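Local coordinates for iron-binding protein (Staphylococcus epidermidis, PDB 4M7O) that probably binds iron, perhaps as a chelate, as a solute-binding protein that serves an uptake transporter at the cell surface, at residues S115-E118 with T119-T122; E138-D141 with E142-N146; T180-N183 with D184-E187; S27-P30 with S31-E34. All coordinates share one frame; numbering follows the deposited sequence.

Contact 1. Residues S115-E118 with T119-T122; sequences SIDE and TYDT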
loop_
_atom_site.group_PDB
_atom_site.type_symbol
_atom_site.label_atom_id
_atom_site.label_comp_id
_atom_site.label_asym_id
_atom_site.label_seq_id
_atom_site.Cartn_x
_atom_site.Cartn_y
_atom_site.Cartn_z
ATOM N N SER A 115 -6.124 -4.468 3.910
ATOM C CA SER A 115 -7.041 -5.117 2.977
ATOM C C SER A 115 -7.757 -4.064 2.137
ATOM O O SER A 115 -7.654 -2.875 2.403
ATOM C CB SER A 115 -8.088 -5.927 3.725
ATOM O OG SER A 115 -9.003 -5.045 4.341
ATOM N N ILE A 116 -8.497 -4.501 1.128
ATOM C CA ILE A 116 -9.244 -3.565 0.300
ATOM C C ILE A 116 -10.379 -2.943 1.112
ATOM O O ILE A 116 -10.596 -1.736 1.062
ATOM C CB ILE A 116 -9.788 -4.266 -0.959
ATOM C CG1 ILE A 116 -8.625 -4.702 -1.853
ATOM C CG2 ILE A 116 -10.734 -3.371 -1.719
ATOM C CD1 ILE A 116 -9.037 -5.626 -2.987
ATOM N N ASP A 117 -11.096 -3.764 1.873
ATOM C CA ASP A 117 -12.192 -3.255 2.692
ATOM C C ASP A 117 -11.735 -2.256 3.765
ATOM O O ASP A 117 -12.472 -1.333 4.106
ATOM C CB ASP A 117 -12.991 -4.399 3.314
ATOM C CG ASP A 117 -14.003 -4.993 2.343
ATOM O OD1 ASP A 117 -15.109 -4.417 2.223
ATOM O OD2 ASP A 117 -13.695 -6.020 1.691
ATOM N N GLU A 118 -10.525 -2.439 4.287
ATOM C CA GLU A 118 -10.007 -1.545 5.304
ATOM C C GLU A 118 -9.617 -0.229 4.655
ATOM O O GLU A 118 -9.675 0.822 5.280
ATOM C CB GLU A 118 -8.814 -2.180 6.024
ATOM C CG GLU A 118 -9.202 -3.185 7.108
ATOM C CD GLU A 118 -8.015 -3.982 7.621
ATOM O OE1 GLU A 118 -8.202 -5.172 7.965
ATOM O OE2 GLU A 118 -6.898 -3.421 7.682
ATOM N N THR A 119 -9.220 -0.296 3.388
ATOM C CA THR A 119 -8.916 0.908 2.632
ATOM C C THR A 119 -10.183 1.752 2.494
ATOM O O THR A 119 -10.154 2.966 2.719
ATOM C CB THR A 119 -8.356 0.565 1.246
ATOM O OG1 THR A 119 -7.137 -0.172 1.402
ATOM C CG2 THR A 119 -8.087 1.834 0.439
ATOM N N TYR A 120 -11.291 1.102 2.138
ATOM C CA TYR A 120 -12.583 1.767 2.050
ATOM C C TYR A 120 -12.915 2.371 3.398
ATOM O O TYR A 120 -13.439 3.486 3.463
ATOM C CB TYR A 120 -13.687 0.780 1.652
ATOM C CG TYR A 120 -13.524 0.147 0.286
ATOM C CD1 TYR A 120 -12.780 0.762 -0.719
ATOM C CD2 TYR A 120 -14.127 -1.068 -0.002
ATOM C CE1 TYR A 120 -12.639 0.164 -1.982
ATOM C CE2 TYR A 120 -13.992 -1.670 -1.246
ATOM C CZ TYR A 120 -13.255 -1.052 -2.230
ATOM O OH TYR A 120 -13.145 -1.675 -3.453
ATOM N N ASP A 121 -12.611 1.640 4.472
ATOM C CA ASP A 121 -12.813 2.168 5.821
ATOM C C ASP A 121 -12.148 3.522 5.991
ATOM O O ASP A 121 -12.767 4.442 6.508
ATOM C CB ASP A 121 -12.288 1.219 6.898
ATOM C CG ASP A 121 -13.210 0.046 7.144
ATOM O OD1 ASP A 121 -14.355 0.058 6.635
ATOM O OD2 ASP A 121 -12.786 -0.886 7.861
ATOM N N THR A 122 -10.897 3.661 5.562
ATOM C CA THR A 122 -10.217 4.942 5.773
ATOM C C THR A 122 -10.816 6.052 4.919
ATOM O O THR A 122 -10.763 7.225 5.302
ATOM C CB THR A 122 -8.699 4.878 5.527
ATOM O OG1 THR A 122 -8.453 4.735 4.126
ATOM C CG2 THR A 122 -8.066 3.720 6.306
#

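Contact 2. Residues E138-D141 with E142-N146; sequences ELVD and ETKHN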
loop_
_atom_site.group_PDB
_atom_site.type_symbol
_atom_site.label_atom_id
_atom_site.label_comp_id
_atom_site.label_asym_id
_atom_site.label_seq_id
_atom_site.Cartn_x
_atom_site.Cartn_y
_atom_site.Cartn_z
ATOM N N GLU A 138 -19.130 8.474 -2.410
ATOM C CA GLU A 138 -18.930 8.430 -3.847
ATOM C C GLU A 138 -17.556 7.847 -4.171
ATOM O O GLU A 138 -17.412 7.051 -5.101
ATOM C CB GLU A 138 -19.114 9.822 -4.453
ATOM C CG GLU A 138 -20.534 10.365 -4.273
ATOM C CD GLU A 138 -20.735 11.749 -4.875
ATOM O OE1 GLU A 138 -19.748 12.342 -5.363
ATOM O OE2 GLU A 138 -21.886 12.242 -4.858
ATOM N N LEU A 139 -16.551 8.230 -3.389
ATOM C CA LEU A 139 -15.202 7.717 -3.581
ATOM C C LEU A 139 -15.129 6.210 -3.328
ATOM O O LEU A 139 -14.425 5.489 -4.039
ATOM C CB LEU A 139 -14.223 8.455 -2.666
ATOM C CG LEU A 139 -12.814 7.871 -2.649
ATOM C CD1 LEU A 139 -12.187 7.954 -4.025
ATOM C CD2 LEU A 139 -11.959 8.595 -1.629
ATOM N N VAL A 140 -15.857 5.731 -2.320
ATOM C CA VAL A 140 -15.849 4.306 -2.010
ATOM C C VAL A 140 -16.534 3.558 -3.139
ATOM O O VAL A 140 -16.017 2.552 -3.628
ATOM C CB VAL A 140 -16.550 3.988 -0.671
ATOM C CG1 VAL A 140 -16.865 2.495 -0.568
ATOM C CG2 VAL A 140 -15.677 4.419 0.501
ATOM N N ASP A 141 -17.689 4.065 -3.561
ATOM C CA ASP A 141 -18.474 3.417 -4.611
ATOM C C ASP A 141 -17.734 3.330 -5.943
ATOM O O ASP A 141 -17.789 2.307 -6.619
ATOM C CB ASP A 141 -19.813 4.130 -4.795
ATOM C CG ASP A 141 -20.740 3.939 -3.610
ATOM O OD1 ASP A 141 -20.582 2.928 -2.891
ATOM O OD2 ASP A 141 -21.628 4.796 -3.405
ATOM N N GLU A 142 -17.035 4.396 -6.317
ATOM C CA GLU A 142 -16.329 4.410 -7.590
ATOM C C GLU A 142 -15.124 3.486 -7.532
ATOM O O GLU A 142 -14.780 2.815 -8.513
ATOM C CB GLU A 142 -15.897 5.829 -7.957
ATOM C CG GLU A 142 -15.467 5.965 -9.404
ATOM C CD GLU A 142 -14.092 6.578 -9.552
ATOM O OE1 GLU A 142 -13.719 6.937 -10.691
ATOM O OE2 GLU A 142 -13.381 6.693 -8.532
ATOM N N THR A 143 -14.486 3.441 -6.368
ATOM C CA THR A 143 -13.330 2.586 -6.193
ATOM C C THR A 143 -13.744 1.108 -6.210
ATOM O O THR A 143 -13.058 0.278 -6.805
ATOM C CB THR A 143 -12.593 2.927 -4.903
ATOM O OG1 THR A 143 -12.232 4.318 -4.918
ATOM C CG2 THR A 143 -11.348 2.084 -4.782
ATOM N N LYS A 144 -14.873 0.787 -5.580
ATOM C CA LYS A 144 -15.414 -0.565 -5.642
ATOM C C LYS A 144 -15.661 -0.955 -7.094
ATOM O O LYS A 144 -15.341 -2.067 -7.506
ATOM C CB LYS A 144 -16.725 -0.660 -4.859
ATOM C CG LYS A 144 -16.554 -0.952 -3.382
ATOM C CD LYS A 144 -17.872 -0.798 -2.619
ATOM C CE LYS A 144 -17.701 -1.141 -1.135
ATOM N NZ LYS A 144 -18.933 -0.877 -0.337
ATOM N N HIS A 145 -16.231 -0.034 -7.867
ATOM C CA HIS A 145 -16.533 -0.303 -9.267
ATOM C C HIS A 145 -15.275 -0.701 -10.035
ATOM O O HIS A 145 -15.270 -1.673 -10.776
ATOM C CB HIS A 145 -17.182 0.911 -9.927
ATOM C CG HIS A 145 -17.424 0.734 -11.394
ATOM N ND1 HIS A 145 -18.418 -0.085 -11.893
ATOM C CD2 HIS A 145 -16.794 1.258 -12.471
ATOM C CE1 HIS A 145 -18.391 -0.051 -13.214
ATOM N NE2 HIS A 145 -17.417 0.756 -13.590
ATOM N N ASN A 146 -14.201 0.052 -9.850
ATOM C CA ASN A 146 -12.966 -0.240 -10.561
ATOM C C ASN A 146 -12.330 -1.538 -10.102
ATOM O O ASN A 146 -11.788 -2.287 -10.916
ATOM C CB ASN A 146 -11.982 0.921 -10.406
ATOM C CG ASN A 146 -12.517 2.203 -11.000
ATOM O OD1 ASN A 146 -13.251 2.178 -11.987
ATOM N ND2 ASN A 146 -12.153 3.329 -10.406
#

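Contact 3. Residues T180-N183 with D184-E187; sequences TFFN and DMLE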
loop_
_atom_site.group_PDB
_atom_site.type_symbol
_atom_site.label_atom_id
_atom_site.label_comp_id
_atom_site.label_asym_id
_atom_site.label_seq_id
_atom_site.Cartn_x
_atom_site.Cartn_y
_atom_site.Cartn_z
ATOM N N THR A 180 -2.545 -9.721 5.572
ATOM C CA THR A 180 -1.709 -8.754 4.861
ATOM C C THR A 180 -2.428 -8.261 3.627
ATOM O O THR A 180 -3.321 -8.936 3.103
ATOM C CB THR A 180 -0.368 -9.348 4.419
ATOM O OG1 THR A 180 -0.616 -10.439 3.518
ATOM C CG2 THR A 180 0.461 -9.826 5.634
ATOM N N PHE A 181 -2.016 -7.091 3.154
ATOM C CA PHE A 181 -2.615 -6.494 1.980
ATOM C C PHE A 181 -2.369 -7.378 0.773
ATOM O O PHE A 181 -3.281 -7.635 -0.014
ATOM C CB PHE A 181 -2.075 -5.077 1.755
ATOM C CG PHE A 181 -3.093 -4.136 1.171
ATOM C CD1 PHE A 181 -3.838 -4.502 0.068
ATOM C CD2 PHE A 181 -3.336 -2.907 1.751
ATOM C CE1 PHE A 181 -4.783 -3.646 -0.475
ATOM C CE2 PHE A 181 -4.290 -2.049 1.216
ATOM C CZ PHE A 181 -5.014 -2.427 0.099
ATOM N N PHE A 182 -1.148 -7.873 0.629
ATOM C CA PHE A 182 -0.859 -8.762 -0.490
ATOM C C PHE A 182 -1.712 -10.020 -0.444
ATOM O O PHE A 182 -2.069 -10.555 -1.494
ATOM C CB PHE A 182 0.623 -9.118 -0.542
ATOM C CG PHE A 182 1.518 -7.922 -0.711
ATOM C CD1 PHE A 182 1.250 -6.983 -1.693
ATOM C CD2 PHE A 182 2.613 -7.725 0.120
ATOM C CE1 PHE A 182 2.059 -5.856 -1.852
ATOM C CE2 PHE A 182 3.429 -6.604 -0.035
ATOM C CZ PHE A 182 3.152 -5.675 -1.025
ATOM N N ASN A 183 -2.045 -10.500 0.755
ATOM C CA ASN A 183 -2.852 -11.717 0.840
ATOM C C ASN A 183 -4.291 -11.453 0.446
ATOM O O ASN A 183 -4.909 -12.278 -0.218
ATOM C CB ASN A 183 -2.799 -12.380 2.218
ATOM C CG ASN A 183 -3.666 -13.620 2.294
ATOM O OD1 ASN A 183 -3.269 -14.696 1.843
ATOM N ND2 ASN A 183 -4.863 -13.474 2.862
ATOM N N ASP A 184 -4.820 -10.298 0.845
ATOM C CA ASP A 184 -6.198 -9.974 0.500
ATOM C C ASP A 184 -6.341 -9.806 -1.005
ATOM O O ASP A 184 -7.351 -10.218 -1.592
ATOM C CB ASP A 184 -6.683 -8.719 1.220
ATOM C CG ASP A 184 -8.157 -8.446 0.971
ATOM O OD1 ASP A 184 -8.963 -9.395 1.061
ATOM O OD2 ASP A 184 -8.512 -7.289 0.672
HETATM N N MSE A 185 -5.325 -9.220 -1.634
HETATM C CA MSE A 185 -5.346 -9.052 -3.088
HETATM C C MSE A 185 -5.403 -10.414 -3.779
HETATM O O MSE A 185 -6.243 -10.636 -4.652
HETATM C CB MSE A 185 -4.151 -8.225 -3.571
HETATM C CG MSE A 185 -4.163 -6.788 -3.072
HETATM SE SE MSE A 185 -2.732 -5.727 -3.873
HETATM C CE MSE A 185 -1.663 -5.427 -2.292
ATOM N N LEU A 186 -4.524 -11.324 -3.373
ATOM C CA LEU A 186 -4.559 -12.696 -3.866
ATOM C C LEU A 186 -5.946 -13.315 -3.745
ATOM O O LEU A 186 -6.442 -13.921 -4.696
ATOM C CB LEU A 186 -3.554 -13.569 -3.112
ATOM C CG LEU A 186 -2.082 -13.272 -3.392
ATOM C CD1 LEU A 186 -1.161 -14.180 -2.552
ATOM C CD2 LEU A 186 -1.804 -13.444 -4.877
ATOM N N GLU A 187 -6.571 -13.167 -2.580
ATOM C CA GLU A 187 -7.861 -13.808 -2.353
ATOM C C GLU A 187 -8.938 -13.206 -3.246
ATOM O O GLU A 187 -9.803 -13.919 -3.743
ATOM C CB GLU A 187 -8.257 -13.756 -0.876
ATOM C CG GLU A 187 -7.338 -14.568 0.039
ATOM C CD GLU A 187 -7.866 -14.661 1.464
ATOM O OE1 GLU A 187 -8.868 -13.972 1.774
ATOM O OE2 GLU A 187 -7.280 -15.420 2.271
#

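Contact 4. Residues S27-P30 with S31-E34; sequences SLIP and SNTE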
loop_
_atom_site.group_PDB
_atom_site.type_symbol
_atom_site.label_atom_id
_atom_site.label_comp_id
_atom_site.label_asym_id
_atom_site.label_seq_id
_atom_site.Cartn_x
_atom_site.Cartn_y
_atom_site.Cartn_z
ATOM N N SER A 27 -0.842 17.059 5.008
ATOM C CA SER A 27 -0.947 15.612 4.764
ATOM C C SER A 27 0.440 14.993 4.686
ATOM O O SER A 27 1.272 15.443 3.896
ATOM C CB SER A 27 -1.701 15.343 3.471
ATOM O OG SER A 27 -1.840 13.944 3.251
ATOM N N LEU A 28 0.680 13.955 5.489
ATOM C CA LEU A 28 2.030 13.420 5.684
ATOM C C LEU A 28 2.331 12.072 5.030
ATOM O O LEU A 28 3.428 11.518 5.218
ATOM C CB LEU A 28 2.371 13.353 7.178
ATOM C CG LEU A 28 2.518 14.731 7.835
ATOM C CD1 LEU A 28 3.084 14.616 9.263
ATOM C CD2 LEU A 28 3.386 15.626 6.975
ATOM N N ILE A 29 1.382 11.538 4.266
ATOM C CA ILE A 29 1.635 10.294 3.544
ATOM C C ILE A 29 0.854 10.343 2.232
ATOM O O ILE A 29 -0.244 10.897 2.191
ATOM C CB ILE A 29 1.303 9.043 4.433
ATOM C CG1 ILE A 29 2.055 7.784 3.944
ATOM C CG2 ILE A 29 -0.208 8.806 4.502
ATOM C CD1 ILE A 29 2.281 6.728 5.019
ATOM N N PRO A 30 1.437 9.822 1.137
ATOM C CA PRO A 30 0.756 10.048 -0.147
ATOM C C PRO A 30 -0.675 9.510 -0.216
ATOM O O PRO A 30 -1.500 10.209 -0.786
ATOM C CB PRO A 30 1.671 9.346 -1.157
ATOM C CG PRO A 30 3.049 9.417 -0.507
ATOM C CD PRO A 30 2.756 9.178 0.956
ATOM N N SER A 31 -0.987 8.349 0.365
ATOM C CA SER A 31 -2.371 7.861 0.312
ATOM C C SER A 31 -3.369 8.877 0.895
ATOM O O SER A 31 -4.428 9.126 0.306
ATOM C CB SER A 31 -2.522 6.492 0.982
ATOM O OG SER A 31 -1.957 6.492 2.279
ATOM N N ASN A 32 -3.024 9.465 2.038
ATOM C CA ASN A 32 -3.814 10.548 2.627
ATOM C C ASN A 32 -4.032 11.689 1.641
ATOM O O ASN A 32 -5.159 12.170 1.464
ATOM C CB ASN A 32 -3.134 11.091 3.891
ATOM C CG ASN A 32 -3.340 10.190 5.096
ATOM O OD1 ASN A 32 -4.015 9.157 5.007
ATOM N ND2 ASN A 32 -2.763 10.578 6.237
ATOM N N THR A 33 -2.958 12.117 0.991
ATOM C CA THR A 33 -3.061 13.237 0.060
ATOM C C THR A 33 -3.981 12.892 -1.097
ATOM O O THR A 33 -4.798 13.717 -1.505
ATOM C CB THR A 33 -1.703 13.631 -0.482
ATOM O OG1 THR A 33 -0.834 13.983 0.612
ATOM C CG2 THR A 33 -1.824 14.834 -1.430
ATOM N N GLU A 34 -3.873 11.668 -1.615
ATOM C CA GLU A 34 -4.698 11.268 -2.752
ATOM C C GLU A 34 -6.176 11.286 -2.383
ATOM O O GLU A 34 -7.013 11.718 -3.173
ATOM C CB GLU A 34 -4.281 9.881 -3.261
ATOM C CG GLU A 34 -2.909 9.861 -3.918
ATOM C CD GLU A 34 -2.648 8.563 -4.678
ATOM O OE1 GLU A 34 -3.600 8.024 -5.300
ATOM O OE2 GLU A 34 -1.489 8.089 -4.657
#

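Contact 1. Residues S115-E118 with T119-T122
Tyr-120 lies back along the first turn of helix 116-129, side by side with Ile-116, one turn earlier. Its CB rests between two carbonyls, nearest Asp-117 O. With CG anti to the carbonyl carbon (chi1 -63°), the ring swings toward the start of the helix, and Ile-116 O comes to stand 3.5 Å above the plane of one face, offset toward the rim. CD2 also approaches Asp-117 CA, while farther out CE1, CE2 and CZ come against the Ile-116 methyl CG2; Tyr-120 CZ and Ile-116 CG2 are 3.5 Å apart. At the tip, Tyr-120 OH meets the same methyl, at 3.4 Å from Ile-116 CG2. The ring continues outward onto Thr-143, Lys-144 and Val-147 of helix 133-152.

The start of the helix is secured by Ser-115 at the N-cap, whose OG accepts from Glu-118 N at 3.0 Å. Its carbonyl is gripped twice by Thr-119: OG1 donates to Ser-115 O at 2.9 Å, and the backbone N of Thr-119 reaches Ser-115 O at 3.2 Å from the opposite face of the carbonyl plane. One turn on, Thr-122 OG1 donates to Thr-119 O over 2.8 Å, in the carbonyl plane and on a lone pair. Glu-118 turns back to accept from Gln-114 N through OE2.

Two buried threonine hydroxyls therefore find acceptors in backbone carbonyls three or four residues earlier. The acidic Asp-117 and Glu-118 stand in the first turn, where the helix dipole would probably favour their negative charge.

Contact 2. Residues E138-D141 with E142-N146
Glu-142 opens the second half of this helical stretch by bonding its backbone N to Glu-138 O at 2.9 Å, with its CB resting against the same carbonyl. Its side chain bends at chi2, and OE2 forms a salt bridge to Arg-38, at the end of helix 30-38.

Thr-143 comes next and binds Leu-139 O twice. Placed beside the backbone N (chi1 -56°), its OG1 donates to Leu-139 O over a short 2.6 Å, while the peptide N of Thr-143 reaches Leu-139 O at 3.1 Å from above the carbonyl plane. The same hydroxyl has the methyl CD1 of Leu-139 alongside it, at 3.7 Å from OG1. Leu-139 and Val-140 pack on Phe-123 of helix 116-129. The length and place of helix 133-152 are consistent with the long helix that joins the two lobes in related metal-chelate binding proteins, and the turns described here belong to its central part.

Lys-144 follows, its N donating to Val-140 O at 2.9 Å. The extended chain runs alongside Val-140, pointing the same way, CG and CD passing over that carbonyl before CE of Lys-144 meets CG1 of Val-140 at 3.8 Å. Its NZ stays 4.9 Å from Asp-141 OD1, too far for a direct ion pair; Asp-141 instead bridges to Lys-137 through OD2. His-145 takes up Asp-141 O with its backbone N, while its imidazole leads away from the preceding turn.

Contact 3. Residues T180-N183 with D184-E187
The methyl CE of Met-185, a selenomethionine here, is wedged between two phenylalanines of the preceding turn. It lies 3.3 Å from Phe-181 CD1 and 3.4 Å from Phe-182 CD1, approaching both rings obliquely. A bend at chi3 (-113°) turns CE back between them, while CG of Met-185 comes in plane at the edge of the Phe-181 ring. The selenium stands 5.3 Å from the centroid of the Phe-181 ring and 61° off its normal, an oblique Met-aromatic contact. Beside this group, CG of Leu-186 presses on Phe-182 O.

The other flank is polar, and looser at Glu-187, which is exposed. There ND2 of Asn-183 donates to OE2 of Glu-187 at 3.2 Å, but meets it from above the carboxylate plane, with amide and carboxylate turned 72° apart. The amide has a second partner, Asn-193, whose ND2 donates to Asn-183 OD1. At the start of the helix Thr-180 is the N-cap: its OG1 accepts from Asn-183 N at 3.1 Å and also bonds to Gly-177 O. Asp-184, buried, bridges to Lys-188 through OD1.

Helix 181-188 thus sets Phe-182 and Leu-186 on strand 162-168 and Met-185 on Leu-268 and Leu-271 of helix 264-275, while Asp-184 OD2 takes the peptide N of Ile-116 at the start of helix 116-129.

Contact 4. Residues S27-P30 with S31-E34
The turn from strand 25-27 into helix 30-38 is the first strand-to-helix connection of the five-stranded parallel sheet, and its two ends are pinned together by hydroxyls. Ser-27, the last residue of the strand, donates through OG to Thr-33 OG1 at 2.8 Å. Its OG is anti to the backbone N (chi1 -178°), which carries it across the turn to the helix, where it also touches Asn-32 CB at 3.2 Å. Thr-33 OG1 in turn bonds to Asp-52 OD2, so this hydroxyl connects the strand end with a carboxylate of a following loop.

Ile-29 occupies the N-cap position. Its carbonyl accepts the first helical bond, from Thr-33 N at 3.2 Å and in the carbonyl plane; Pro-30 O accepts the next, from Glu-34 N at 2.9 Å. Pro-30 sits in the first turn of the helix, where its missing N-H costs no helical bond. The methyl CG2 of Ile-29, set between its own backbone N and carbonyl carbon, lies against the amide of Asn-32, 3.5 Å from its CG and 3.6 Å from ND2. That amide is oriented by Ala-85 O on strand 82-86, to which ND2 donates, fastening the helix start to the neighbouring strand. CG of Glu-34 passes Pro-30 O, and its buried carboxylate is balanced by salt bridges from OE2 to Arg-259 and Arg-263.

Such a tight passage from the C-terminal end of a parallel strand directly into a helix N terminus is typical of the alternating beta-alpha lobes of periplasmic binding proteins.

How the contacts relate
From the N terminus, contact 4 comes first, closing the turn out of strand 25-27 in the parallel-sheet lobe. Contact 1 follows at the start of helix 116-129, after the last strand of that sheet, and contact 2 lies in the next helix, 133-152. Contact 3 begins helix 181-188, beside the mixed sheet. All four are local and in series; none encloses or crosses another. Contact 1 is the hub: through it the start of helix 116-129 joins helix 133-152, by Tyr-120, and also helix 181-188, where Thr-119 packs on Phe-181. Contact 4 touches none of the others and lies across the chain's centre from contact 3, their centres about 22 Å apart.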